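Local coordinates for protein HepC.19480.a.B1 (PDB 6MTZ) that is of unknown function but is probably a two-domain phosphoesterase of the DHH/DHHA1 family, at residues Lys29-Asn34 with Ile128-Leu133; Arg44-Arg49 with Ser70-Asn75; Cys257-Gln262 with Phe291-Asn296; Val301-Asn306 with Met317-Gly322. All blocks are in the same frame, centred on the assembly; numbering follows the deposited sequence.

Interaction 1 of 4, residues Lys29-Asn34 with Ile128-Leu133. With EDO (1,2-ethanediol), chain C.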
loop_
_atom_site.group_PDB
_atom_site.type_symbol
_atom_site.label_atom_id
_atom_site.label_comp_id
_atom_site.label_asym_id
_atom_site.label_seq_id
_atom_site.Cartn_x
_atom_site.Cartn_y
_atom_site.Cartn_z
ATOM N N LYS A 29 -3.127 13.564 -6.763
ATOM C CA LYS A 29 -3.516 14.359 -5.589
ATOM C C LYS A 29 -3.241 15.847 -5.786
ATOM O O LYS A 29 -3.789 16.674 -5.048
ATOM C CB LYS A 29 -2.794 13.868 -4.329
ATOM C CG LYS A 29 -3.407 12.611 -3.725
ATOM C CD LYS A 29 -2.384 11.788 -2.975
ATOM C CE LYS A 29 -2.480 12.044 -1.501
ATOM N NZ LYS A 29 -3.727 11.465 -0.986
ATOM N N GLN A 30 -2.412 16.214 -6.763
ATOM C CA GLN A 30 -2.228 17.629 -7.047
ATOM C C GLN A 30 -3.415 18.226 -7.791
ATOM O O GLN A 30 -3.523 19.454 -7.862
ATOM C CB GLN A 30 -0.929 17.835 -7.829
ATOM C CG GLN A 30 0.324 17.455 -6.999
ATOM C CD GLN A 30 0.675 18.505 -5.946
ATOM O OE1 GLN A 30 0.649 19.707 -6.221
ATOM N NE2 GLN A 30 0.994 18.052 -4.730
ATOM N N PHE A 31 -4.332 17.400 -8.302
ATOM C CA PHE A 31 -5.441 17.906 -9.100
ATOM C C PHE A 31 -6.801 17.757 -8.446
ATOM O O PHE A 31 -7.680 18.577 -8.707
ATOM C CB PHE A 31 -5.475 17.224 -10.476
ATOM C CG PHE A 31 -4.348 17.650 -11.377
ATOM C CD1 PHE A 31 -3.111 17.024 -11.300
ATOM C CD2 PHE A 31 -4.509 18.699 -12.266
ATOM C CE1 PHE A 31 -2.048 17.432 -12.114
ATOM C CE2 PHE A 31 -3.464 19.116 -13.070
ATOM C CZ PHE A 31 -2.225 18.483 -13.003
ATOM N N PHE A 32 -7.005 16.758 -7.591
ATOM C CA PHE A 32 -8.350 16.399 -7.156
ATOM C C PHE A 32 -8.494 16.606 -5.661
ATOM O O PHE A 32 -7.784 15.973 -4.873
ATOM C CB PHE A 32 -8.667 14.959 -7.545
ATOM C CG PHE A 32 -8.751 14.762 -9.022
ATOM C CD1 PHE A 32 -9.555 15.584 -9.792
ATOM C CD2 PHE A 32 -8.027 13.768 -9.642
ATOM C CE1 PHE A 32 -9.632 15.417 -11.153
ATOM C CE2 PHE A 32 -8.105 13.587 -11.003
ATOM C CZ PHE A 32 -8.904 14.417 -11.758
ATOM N N LYS A 33 -9.423 17.492 -5.287
ATOM C CA LYS A 33 -9.740 17.730 -3.887
ATOM C C LYS A 33 -10.434 16.530 -3.251
ATOM O O LYS A 33 -10.228 16.258 -2.064
ATOM C CB LYS A 33 -10.618 18.974 -3.758
ATOM N N ASN A 34 -11.252 15.803 -4.012
ATOM C CA ASN A 34 -11.995 14.657 -3.491
ATOM C C ASN A 34 -11.493 13.403 -4.197
ATOM O O ASN A 34 -11.976 13.069 -5.282
ATOM C CB ASN A 34 -13.484 14.851 -3.691
ATOM C CG ASN A 34 -13.919 16.280 -3.448
ATOM O OD1 ASN A 34 -14.482 16.929 -4.334
ATOM N ND2 ASN A 34 -13.661 16.781 -2.242
ATOM N N ILE A 128 2.237 9.844 -18.352
ATOM C CA ILE A 128 0.929 9.725 -18.993
ATOM C C ILE A 128 -0.163 10.329 -18.107
ATOM O O ILE A 128 -0.986 11.124 -18.571
ATOM C CB ILE A 128 0.620 8.253 -19.334
ATOM C CG1 ILE A 128 1.676 7.663 -20.270
ATOM C CG2 ILE A 128 -0.765 8.139 -19.961
ATOM C CD1 ILE A 128 1.526 6.169 -20.461
ATOM N N VAL A 129 -0.191 9.958 -16.818
ATOM C CA VAL A 129 -1.172 10.537 -15.897
ATOM C C VAL A 129 -1.064 12.054 -15.891
ATOM O O VAL A 129 -2.069 12.767 -15.992
ATOM C CB VAL A 129 -0.995 9.978 -14.474
ATOM C CG1 VAL A 129 -1.903 10.748 -13.491
ATOM C CG2 VAL A 129 -1.303 8.487 -14.444
ATOM N N TYR A 130 0.160 12.572 -15.750
ATOM C CA TYR A 130 0.325 14.014 -15.621
ATOM C C TYR A 130 -0.229 14.737 -16.842
ATOM O O TYR A 130 -0.985 15.712 -16.721
ATOM C CB TYR A 130 1.795 14.391 -15.405
ATOM C CG TYR A 130 1.943 15.901 -15.356
ATOM C CD1 TYR A 130 1.450 16.617 -14.283
ATOM C CD2 TYR A 130 2.497 16.609 -16.430
ATOM C CE1 TYR A 130 1.548 18.019 -14.241
ATOM C CE2 TYR A 130 2.599 18.010 -16.406
ATOM C CZ TYR A 130 2.112 18.707 -15.314
ATOM O OH TYR A 130 2.195 20.084 -15.268
ATOM N N GLU A 131 0.116 14.260 -18.032
ATOM C CA GLU A 131 -0.312 14.972 -19.230
ATOM C C GLU A 131 -1.814 14.838 -19.437
ATOM O O GLU A 131 -2.475 15.797 -19.854
ATOM C CB GLU A 131 0.498 14.491 -20.438
ATOM C CG GLU A 131 1.825 15.281 -20.511
ATOM C CD GLU A 131 2.973 14.610 -21.261
ATOM O OE1 GLU A 131 4.082 15.181 -21.216
ATOM O OE2 GLU A 131 2.793 13.543 -21.883
ATOM N N PHE A 132 -2.390 13.690 -19.081
ATOM C CA PHE A 132 -3.842 13.550 -19.166
ATOM C C PHE A 132 -4.553 14.480 -18.183
ATOM O O PHE A 132 -5.520 15.156 -18.545
ATOM C CB PHE A 132 -4.256 12.092 -18.925
ATOM C CG PHE A 132 -5.740 11.904 -18.791
ATOM C CD1 PHE A 132 -6.554 11.823 -19.924
ATOM C CD2 PHE A 132 -6.326 11.791 -17.546
ATOM C CE1 PHE A 132 -7.923 11.634 -19.802
ATOM C CE2 PHE A 132 -7.707 11.614 -17.414
ATOM C CZ PHE A 132 -8.499 11.545 -18.532
ATOM N N LEU A 133 -4.109 14.509 -16.923
ATOM C CA LEU A 133 -4.773 15.380 -15.954
ATOM C C LEU A 133 -4.564 16.850 -16.307
ATOM O O LEU A 133 -5.504 17.651 -16.234
ATOM C CB LEU A 133 -4.271 15.080 -14.530
ATOM C CG LEU A 133 -4.584 13.667 -14.030
ATOM C CD1 LEU A 133 -4.226 13.503 -12.548
ATOM C CD2 LEU A 133 -6.059 13.340 -14.270
HETATM C C1 EDO C . 6.907 16.842 -17.379
HETATM O O1 EDO C . 8.141 16.620 -18.076
HETATM C C2 EDO C . 5.811 15.947 -17.957
HETATM O O2 EDO C . 4.974 16.674 -18.864
#
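Phe31 lays its ring against Leu133, whose CB stands almost squarely over the ring centre, 3.9 Å from the centroid and 9° off the normal. This is a CH-pi contact made by a methylene, and the leucine adds a methyl at the rim, CD1 lying 3.9 Å from Phe31 CD1. The far end of the same ring meets a second aromatic: Tyr130 CE1 sits near the plane of the Phe31 ring, 4.0 Å from its CZ, and the two side chains cross at about a right angle. The other methyl of Leu133, CD2, turns to Phe32 and approaches CE2 at 3.9 Å, obliquely. One leucine thus divides its surface between two consecutive phenylalanines. Within the loop, Phe31 CB lies over the centre of the Phe32 ring.

Torsions explain how Tyr130 joins in: its CG is anti to the backbone N (chi1 177°), which brings the CE1 side of the ring to the edge of Phe31. Farther out, Tyr137 meets Phe32 edge-to-face and also touches Phe31, while Ser28 of helix 19-29 backs Leu133. Glu131, which points away from the loop, pairs with Arg123. Its OE1 accepts a 2.9 Å hydrogen bond from O2 of an ethanediol, probably from the crystallisation liquor.

The contact joins the loop between helix 19-29 and strand 35-39 to helix 125-136. It is made by apolar side chains, with no polar pair between the segments; the one hydroxyl among them, Tyr130 OH, is hydrogen-bonded to Glu149 of helix 145-159.

Interaction 2 of 4, residues Arg44-Arg49 with Ser70-Asn75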
loop_
_atom_site.group_PDB
_atom_site.type_symbol
_atom_site.label_atom_id
_atom_site.label_comp_id
_atom_site.label_asym_id
_atom_site.label_seq_id
_atom_site.Cartn_x
_atom_site.Cartn_y
_atom_site.Cartn_z
ATOM N N ARG A 44 -4.642 -10.735 -8.517
ATOM C CA ARG A 44 -5.727 -10.928 -7.559
ATOM C C ARG A 44 -6.011 -9.630 -6.808
ATOM O O ARG A 44 -7.172 -9.225 -6.668
ATOM C CB ARG A 44 -5.403 -12.076 -6.590
ATOM N N GLU A 45 -4.960 -8.934 -6.367
ATOM C CA GLU A 45 -5.166 -7.662 -5.684
ATOM C C GLU A 45 -5.851 -6.649 -6.604
ATOM O O GLU A 45 -6.722 -5.893 -6.160
ATOM C CB GLU A 45 -3.832 -7.117 -5.149
ATOM C CG GLU A 45 -3.986 -5.950 -4.155
ATOM C CD GLU A 45 -2.690 -5.565 -3.410
ATOM O OE1 GLU A 45 -1.579 -5.895 -3.879
ATOM O OE2 GLU A 45 -2.785 -4.904 -2.346
ATOM N N VAL A 46 -5.492 -6.628 -7.893
ATOM C CA VAL A 46 -6.105 -5.662 -8.813
ATOM C C VAL A 46 -7.617 -5.853 -8.854
ATOM O O VAL A 46 -8.387 -4.887 -8.762
ATOM C CB VAL A 46 -5.491 -5.778 -10.219
ATOM C CG1 VAL A 46 -6.271 -4.909 -11.203
ATOM C CG2 VAL A 46 -4.020 -5.378 -10.196
ATOM N N SER A 47 -8.062 -7.109 -8.971
ATOM C CA SER A 47 -9.494 -7.386 -8.991
ATOM C C SER A 47 -10.146 -6.986 -7.680
ATOM O O SER A 47 -11.259 -6.444 -7.674
ATOM C CB SER A 47 -9.745 -8.866 -9.287
ATOM O OG SER A 47 -9.403 -9.155 -10.628
ATOM N N ALA A 48 -9.463 -7.229 -6.555
ATOM C CA ALA A 48 -10.025 -6.832 -5.269
ATOM C C ALA A 48 -10.232 -5.326 -5.209
ATOM O O ALA A 48 -11.280 -4.855 -4.753
ATOM C CB ALA A 48 -9.124 -7.291 -4.125
ATOM N N ARG A 49 -9.254 -4.554 -5.682
ATOM C CA ARG A 49 -9.401 -3.105 -5.630
ATOM C C ARG A 49 -10.502 -2.634 -6.570
ATOM O O ARG A 49 -11.204 -1.667 -6.258
ATOM C CB ARG A 49 -8.073 -2.415 -5.950
ATOM C CG ARG A 49 -6.852 -2.841 -5.090
ATOM C CD ARG A 49 -7.056 -2.662 -3.578
ATOM N NE ARG A 49 -5.936 -3.218 -2.817
ATOM C CZ ARG A 49 -6.032 -3.743 -1.595
ATOM N NH1 ARG A 49 -7.197 -3.779 -0.975
ATOM N NH2 ARG A 49 -4.957 -4.235 -0.985
ATOM N N SER A 70 -3.939 3.451 -13.265
ATOM C CA SER A 70 -2.642 3.804 -13.825
ATOM C C SER A 70 -1.622 2.727 -13.496
ATOM O O SER A 70 -1.625 2.182 -12.388
ATOM C CB SER A 70 -2.138 5.157 -13.283
ATOM O OG SER A 70 -2.184 5.165 -11.865
ATOM N N ASP A 71 -0.762 2.423 -14.478
ATOM C CA ASP A 71 0.416 1.578 -14.308
ATOM C C ASP A 71 0.056 0.121 -14.043
ATOM O O ASP A 71 0.837 -0.625 -13.437
ATOM C CB ASP A 71 1.321 2.108 -13.188
ATOM C CG ASP A 71 2.744 1.605 -13.303
ATOM O OD1 ASP A 71 3.188 1.320 -14.451
ATOM O OD2 ASP A 71 3.407 1.479 -12.245
ATOM N N LEU A 72 -1.126 -0.291 -14.465
ATOM C CA LEU A 72 -1.569 -1.668 -14.328
ATOM C C LEU A 72 -2.174 -2.095 -15.651
ATOM O O LEU A 72 -2.821 -1.288 -16.330
ATOM C CB LEU A 72 -2.599 -1.805 -13.211
ATOM C CG LEU A 72 -2.145 -1.463 -11.791
ATOM C CD1 LEU A 72 -3.349 -1.062 -10.962
ATOM C CD2 LEU A 72 -1.431 -2.642 -11.134
ATOM N N ASN A 73 -1.962 -3.342 -16.038
ATOM C CA ASN A 73 -2.698 -3.862 -17.177
ATOM C C ASN A 73 -3.741 -4.839 -16.671
ATOM O O ASN A 73 -3.511 -5.558 -15.694
ATOM C CB ASN A 73 -1.788 -4.501 -18.230
ATOM C CG ASN A 73 -1.098 -5.733 -17.754
ATOM O OD1 ASN A 73 -0.494 -5.748 -16.684
ATOM N ND2 ASN A 73 -1.150 -6.785 -18.570
ATOM N N LEU A 74 -4.911 -4.808 -17.295
ATOM C CA LEU A 74 -6.009 -5.692 -16.950
ATOM C C LEU A 74 -6.086 -6.796 -17.989
ATOM O O LEU A 74 -5.772 -6.582 -19.166
ATOM C CB LEU A 74 -7.334 -4.920 -16.887
ATOM C CG LEU A 74 -7.370 -3.627 -16.051
ATOM C CD1 LEU A 74 -8.715 -2.911 -16.194
ATOM C CD2 LEU A 74 -7.085 -3.922 -14.592
ATOM N N ASN A 75 -6.479 -7.989 -17.550
ATOM C CA ASN A 75 -6.818 -8.991 -18.544
ATOM C C ASN A 75 -8.207 -8.698 -19.094
ATOM O O ASN A 75 -8.949 -7.865 -18.561
ATOM C CB ASN A 75 -6.752 -10.401 -17.959
ATOM C CG ASN A 75 -7.273 -10.468 -16.547
ATOM O OD1 ASN A 75 -8.463 -10.266 -16.298
ATOM N ND2 ASN A 75 -6.382 -10.766 -15.608
#
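Val46 sends one methyl to Leu72 and the other to Leu74, and this apolar contact joins the segments. Its CG1, placed anti to the backbone N (chi1 172°), reaches Leu74 CD2 at 3.6 Å, the side chains slanting across one another. CG2 meets Leu72 CD2 at 3.9 Å, methyl to methyl and tip to tip. Each leucine offers CD2 alone, so the valine branches over two alternate residues of one extended piece of chain. Leu14 of strand 10-15 also touches Leu72, and Leu100 of strand 95-102 touches Leu74.

The setting is the parallel sheet of an alpha/beta domain: helix 43-59 rests on the segment that leaves the end of strand 64-70. That segment also carries Asp71, which lies beside Asp18, Asp102 and His103, a cluster resembling the acidic and histidine motifs that hold metal in DHH relatives.

The salt bridge between Arg49 and Glu45 lies within the helix. Arg49 NH2 donates to Glu45 OE2 at 2.6 Å with an N-H...O angle of 154°; OE2 accepts through its anti lone pair and sits tilted 16° from the guanidinium plane. Glu45 OE2 has a second partner in Arg186, and Arg49 a second in Glu52.

Among the remaining hydrogen bonds, Asn75 is the N-cap of helix 76-85, its OD1 accepting from Glu78 N.

Interaction 3 of 4, residues Cys257-Gln262 with Phe291-Asn296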
loop_
_atom_site.group_PDB
_atom_site.type_symbol
_atom_site.label_atom_id
_atom_site.label_comp_id
_atom_site.label_asym_id
_atom_site.label_seq_id
_atom_site.Cartn_x
_atom_site.Cartn_y
_atom_site.Cartn_z
ATOM N N CYS A 257 -9.422 -6.602 15.479
ATOM C CA CYS A 257 -8.369 -7.603 15.341
ATOM C C CYS A 257 -8.272 -8.552 16.533
ATOM O O CYS A 257 -7.301 -9.314 16.624
ATOM C CB CYS A 257 -7.021 -6.921 15.099
ATOM S SG CYS A 257 -7.030 -5.847 13.633
ATOM N N SER A 258 -9.259 -8.543 17.430
ATOM C CA SER A 258 -9.200 -9.367 18.632
ATOM C C SER A 258 -9.640 -10.789 18.327
ATOM O O SER A 258 -10.646 -11.005 17.647
ATOM C CB SER A 258 -10.084 -8.790 19.725
ATOM O OG SER A 258 -9.417 -7.755 20.400
ATOM N N VAL A 259 -8.890 -11.756 18.838
ATOM C CA VAL A 259 -9.224 -13.165 18.700
ATOM C C VAL A 259 -9.068 -13.809 20.072
ATOM O O VAL A 259 -8.358 -13.302 20.943
ATOM C CB VAL A 259 -8.346 -13.867 17.639
ATOM C CG1 VAL A 259 -8.821 -13.487 16.243
ATOM C CG2 VAL A 259 -6.872 -13.478 17.818
ATOM N N TYR A 260 -9.752 -14.938 20.264
ATOM C CA TYR A 260 -9.886 -15.530 21.594
ATOM C C TYR A 260 -9.549 -17.010 21.543
ATOM O O TYR A 260 -10.232 -17.786 20.867
ATOM C CB TYR A 260 -11.295 -15.299 22.146
ATOM C CG TYR A 260 -11.620 -13.819 22.190
ATOM C CD1 TYR A 260 -12.160 -13.171 21.079
ATOM C CD2 TYR A 260 -11.343 -13.056 23.327
ATOM C CE1 TYR A 260 -12.440 -11.814 21.105
ATOM C CE2 TYR A 260 -11.618 -11.692 23.359
ATOM C CZ TYR A 260 -12.170 -11.081 22.244
ATOM O OH TYR A 260 -12.456 -9.736 22.262
ATOM N N TYR A 261 -8.490 -17.389 22.251
ATOM C CA TYR A 261 -8.071 -18.777 22.416
ATOM C C TYR A 261 -8.313 -19.172 23.868
ATOM O O TYR A 261 -7.608 -18.699 24.771
ATOM C CB TYR A 261 -6.600 -18.947 22.038
ATOM C CG TYR A 261 -6.047 -20.318 22.374
ATOM C CD1 TYR A 261 -6.325 -21.416 21.567
ATOM C CD2 TYR A 261 -5.238 -20.510 23.494
ATOM C CE1 TYR A 261 -5.821 -22.667 21.867
ATOM C CE2 TYR A 261 -4.735 -21.755 23.806
ATOM C CZ TYR A 261 -5.036 -22.832 22.992
ATOM O OH TYR A 261 -4.531 -24.067 23.283
ATOM N N GLN A 262 -9.301 -20.038 24.091
ATOM C CA GLN A 262 -9.665 -20.509 25.430
ATOM C C GLN A 262 -9.981 -19.293 26.280
ATOM O O GLN A 262 -10.941 -18.564 25.952
ATOM C CB GLN A 262 -8.552 -21.407 25.976
ATOM C CG GLN A 262 -8.233 -22.608 25.128
ATOM C CD GLN A 262 -7.319 -23.585 25.844
ATOM O OE1 GLN A 262 -6.600 -23.213 26.776
ATOM N NE2 GLN A 262 -7.350 -24.842 25.418
ATOM N N PHE A 291 -1.647 -12.582 23.935
ATOM C CA PHE A 291 -0.716 -13.009 22.906
ATOM C C PHE A 291 -0.931 -12.186 21.655
ATOM O O PHE A 291 -1.921 -11.466 21.503
ATOM C CB PHE A 291 -0.839 -14.507 22.607
ATOM C CG PHE A 291 -2.161 -14.912 22.036
ATOM C CD1 PHE A 291 -3.263 -15.103 22.865
ATOM C CD2 PHE A 291 -2.301 -15.127 20.668
ATOM C CE1 PHE A 291 -4.493 -15.495 22.342
ATOM C CE2 PHE A 291 -3.526 -15.512 20.123
ATOM C CZ PHE A 291 -4.628 -15.698 20.960
ATOM N N TYR A 292 0.035 -12.300 20.762
ATOM C CA TYR A 292 0.009 -11.652 19.471
ATOM C C TYR A 292 0.176 -12.745 18.432
ATOM O O TYR A 292 0.957 -13.680 18.632
ATOM C CB TYR A 292 1.125 -10.592 19.372
ATOM C CG TYR A 292 1.027 -9.708 18.155
ATOM C CD1 TYR A 292 1.438 -10.164 16.914
ATOM C CD2 TYR A 292 0.516 -8.419 18.245
ATOM C CE1 TYR A 292 1.340 -9.369 15.792
ATOM C CE2 TYR A 292 0.411 -7.617 17.128
ATOM C CZ TYR A 292 0.830 -8.102 15.902
ATOM O OH TYR A 292 0.736 -7.327 14.776
ATOM N N ILE A 293 -0.586 -12.656 17.344
ATOM C CA ILE A 293 -0.522 -13.670 16.301
ATOM C C ILE A 293 -0.551 -12.972 14.947
ATOM O O ILE A 293 -1.398 -12.108 14.702
ATOM C CB ILE A 293 -1.658 -14.703 16.448
ATOM C CG1 ILE A 293 -1.619 -15.729 15.313
ATOM C CG2 ILE A 293 -3.035 -14.024 16.541
ATOM C CD1 ILE A 293 -2.578 -16.894 15.518
ATOM N N ASP A 294 0.414 -13.305 14.093
ATOM C CA ASP A 294 0.478 -12.820 12.722
ATOM C C ASP A 294 0.455 -14.014 11.777
ATOM O O ASP A 294 1.111 -15.031 12.026
ATOM C CB ASP A 294 1.742 -11.979 12.485
ATOM C CG ASP A 294 1.798 -11.374 11.097
ATOM O OD1 ASP A 294 1.078 -10.381 10.832
ATOM O OD2 ASP A 294 2.574 -11.887 10.271
ATOM N N VAL A 295 -0.324 -13.892 10.705
ATOM C CA VAL A 295 -0.409 -14.898 9.652
ATOM C C VAL A 295 0.002 -14.247 8.340
ATOM O O VAL A 295 -0.261 -13.062 8.112
ATOM C CB VAL A 295 -1.834 -15.485 9.542
ATOM C CG1 VAL A 295 -1.839 -16.725 8.657
ATOM C CG2 VAL A 295 -2.381 -15.795 10.926
ATOM N N ASN A 296 0.653 -15.017 7.469
ATOM C CA ASN A 296 0.942 -14.523 6.126
ATOM C C ASN A 296 0.092 -15.282 5.105
ATOM O O ASN A 296 -0.708 -16.149 5.452
ATOM C CB ASN A 296 2.446 -14.596 5.812
ATOM C CG ASN A 296 2.985 -16.029 5.711
ATOM O OD1 ASN A 296 2.228 -16.994 5.591
ATOM N ND2 ASN A 296 4.321 -16.157 5.742
#
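The ring of Phe291 presents CZ and CE1 obliquely to Tyr261, approaching CB at 4.0 Å from CZ, and so meets the root of the tyrosine, not its ring. The Tyr261 ring turns elsewhere: one of its faces carries the CG of the next residue, Gln262, 3.7 Å above its centre. Leu314 and Cys318 of helix 311-318 also touch Tyr261. The carbonyl O of Val259 lies oblique to the Phe291 ring, 4.4 Å from CZ.

One residue pair along, Val259 CG2 touches Ile293 CG2 at 4.1 Å, the two side chains crossing at about a right angle. Phe291 gets its reach from chi1 of 64°, which sets CG between the backbone N and the carbonyl carbon and directs the ring toward Tyr261 and Val259.

Strand 264-270 is hydrogen-bonded to both partners, so strands 258-261 and 291-295 are next-but-one neighbours in a mixed sheet. The axes of these two short segments pass 9.0 Å apart at 111°, a mark of strong twist. Phe352 of helix 341-353 touches both Val259 and Ile293 on this face.

Between two strands that share no backbone bond, the direct contact is therefore essentially apolar: it extends the hydrophobic face of the sheet across the strand that separates them.

Interaction 4 of 4, residues Val301-Asn306 with Met317-Gly322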
loop_
_atom_site.group_PDB
_atom_site.type_symbol
_atom_site.label_atom_id
_atom_site.label_comp_id
_atom_site.label_asym_id
_atom_site.label_seq_id
_atom_site.Cartn_x
_atom_site.Cartn_y
_atom_site.Cartn_z
ATOM N N VAL A 301 2.365 -19.032 10.599
ATOM C CA VAL A 301 1.911 -18.309 11.781
ATOM C C VAL A 301 3.109 -18.000 12.670
ATOM O O VAL A 301 3.966 -18.860 12.887
ATOM C CB VAL A 301 0.860 -19.124 12.567
ATOM C CG1 VAL A 301 0.439 -18.381 13.842
ATOM C CG2 VAL A 301 -0.345 -19.416 11.693
ATOM N N SER A 302 3.153 -16.777 13.195
ATOM C CA SER A 302 4.098 -16.374 14.231
ATOM C C SER A 302 3.320 -15.957 15.468
ATOM O O SER A 302 2.385 -15.153 15.371
ATOM C CB SER A 302 4.985 -15.216 13.762
ATOM O OG SER A 302 5.735 -15.583 12.621
ATOM N N LEU A 303 3.700 -16.495 16.625
ATOM C CA LEU A 303 3.046 -16.158 17.879
ATOM C C LEU A 303 4.071 -15.620 18.863
ATOM O O LEU A 303 5.214 -16.081 18.904
ATOM C CB LEU A 303 2.314 -17.370 18.484
ATOM C CG LEU A 303 1.009 -17.798 17.794
ATOM C CD1 LEU A 303 1.097 -19.250 17.394
ATOM C CD2 LEU A 303 -0.217 -17.566 18.686
ATOM N N ARG A 304 3.664 -14.614 19.628
ATOM C CA ARG A 304 4.487 -14.052 20.686
ATOM C C ARG A 304 3.599 -13.848 21.897
ATOM O O ARG A 304 2.383 -13.647 21.764
ATOM C CB ARG A 304 5.127 -12.710 20.287
ATOM C CG ARG A 304 6.082 -12.778 19.112
ATOM C CD ARG A 304 7.393 -13.476 19.474
ATOM N NE ARG A 304 8.307 -13.451 18.338
ATOM C CZ ARG A 304 8.170 -14.212 17.251
ATOM N NH1 ARG A 304 7.166 -15.077 17.147
ATOM N NH2 ARG A 304 9.042 -14.106 16.260
ATOM N N ALA A 305 4.214 -13.903 23.076
ATOM C CA ALA A 305 3.533 -13.599 24.326
ATOM C C ALA A 305 4.481 -12.852 25.259
ATOM O O ALA A 305 5.669 -12.668 24.972
ATOM C CB ALA A 305 3.002 -14.869 24.995
ATOM N N ASN A 306 3.938 -12.408 26.388
ATOM C CA ASN A 306 4.703 -11.671 27.386
ATOM C C ASN A 306 4.557 -12.329 28.753
ATOM O O ASN A 306 4.533 -11.650 29.782
ATOM C CB ASN A 306 4.271 -10.203 27.427
ATOM C CG ASN A 306 5.277 -9.309 28.139
ATOM O OD1 ASN A 306 6.412 -9.710 28.398
ATOM N ND2 ASN A 306 4.857 -8.089 28.462
ATOM N N MET A 317 -1.541 -26.936 19.634
ATOM C CA MET A 317 -2.944 -27.325 19.655
ATOM C C MET A 317 -3.651 -26.904 18.376
ATOM O O MET A 317 -4.596 -27.574 17.945
ATOM C CB MET A 317 -3.648 -26.716 20.868
ATOM N N CYS A 318 -3.188 -25.823 17.746
ATOM C CA CYS A 318 -3.914 -25.182 16.665
ATOM C C CYS A 318 -3.194 -25.173 15.328
ATOM O O CYS A 318 -3.862 -25.214 14.294
ATOM C CB CYS A 318 -4.242 -23.734 17.048
ATOM S SG CYS A 318 -5.322 -23.603 18.481
ATOM N N PHE A 319 -1.863 -25.101 15.305
ATOM C CA PHE A 319 -1.158 -24.843 14.052
ATOM C C PHE A 319 -0.029 -25.839 13.803
ATOM O O PHE A 319 0.941 -25.507 13.115
ATOM C CB PHE A 319 -0.611 -23.412 14.020
ATOM C CG PHE A 319 -1.621 -22.364 14.421
ATOM C CD1 PHE A 319 -2.758 -22.146 13.657
ATOM C CD2 PHE A 319 -1.435 -21.605 15.563
ATOM C CE1 PHE A 319 -3.689 -21.183 14.029
ATOM C CE2 PHE A 319 -2.363 -20.640 15.935
ATOM C CZ PHE A 319 -3.485 -20.428 15.171
ATOM N N ASN A 320 -0.133 -27.055 14.353
ATOM C CA ASN A 320 0.873 -28.105 14.137
ATOM C C ASN A 320 2.295 -27.570 14.315
ATOM O O ASN A 320 3.215 -27.933 13.578
ATOM C CB ASN A 320 0.715 -28.738 12.750
ATOM C CG ASN A 320 -0.433 -29.719 12.681
ATOM O OD1 ASN A 320 -0.526 -30.648 13.490
ATOM N ND2 ASN A 320 -1.325 -29.514 11.716
ATOM N N GLY A 321 2.478 -26.678 15.286
ATOM C CA GLY A 321 3.756 -26.012 15.439
ATOM C C GLY A 321 4.327 -26.071 16.840
ATOM O O GLY A 321 3.889 -26.881 17.663
ATOM N N GLY A 322 5.299 -25.213 17.120
ATOM C CA GLY A 322 5.966 -25.237 18.407
ATOM C C GLY A 322 6.914 -24.069 18.544
ATOM O O GLY A 322 6.913 -23.144 17.726
#
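Where strand 300-305 gives way to helix 311-318 and then a turn containing glycines, in the C-terminal domain, Phe319 folds back onto Val301 and Leu303. Val301 takes one face of the phenylalanine ring: its CG2 stands 4.3 Å from the centroid, 17° off the normal, in a CH-pi contact displaced toward the rim. The other branch, CG1, leans on the ring atom CD2 at 4.1 Å. Cys318 covers the opposite face, its CB 3.6 Å above the ring centre, and the aromatic is thereby sandwiched between a strand residue and its own chain neighbour. Leu303 brings CD1 to within 3.9 Å of Phe319 CD2 from an oblique direction.

Phe319 is the first residue to depart from helical geometry. Its CG lies anti to the carbonyl carbon (chi1 -48°), which sends the ring toward the sheet as the backbone turns off through Asn320, in the left-handed region, and on to Gly321 and Gly322. Ile293, on the adjoining strand, and Ile351 of helix 341-353 widen the hydrophobic surroundings of the ring.

Arg304 faces elsewhere: NH1 donates to Leu303 O at 2.8 Å from 60° above the carbonyl plane, and NE bonds to Ser276.

A helix followed at once by an aromatic that packs on the sheet, and then by consecutive glycines, is consistent with the approach to the GGGH motif of DHHA1 domains, to which this domain probably belongs.

Overall arrangement
From the N terminus, interaction 1 closes the longest loop, bringing the segment after helix 19-29 to helix 125-136 and enclosing four of the five strands of the parallel sheet. Interaction 2 falls within the chain enclosed by interaction 1, tying helix 43-59 to the residues leaving strand 64-70; the two touch where Val129 CG2 packs 3.6 Å from Ser70 CB. Interactions 3 and 4 follow in series in the C-terminal mixed sheet. Their centres lie about 9 Å apart, and probable backbone hydrogen bonds link neighbouring strands 291-295 and 300-305. Between centres, interactions 1 and 4 are about 47 Å apart, consistent with two separate domains.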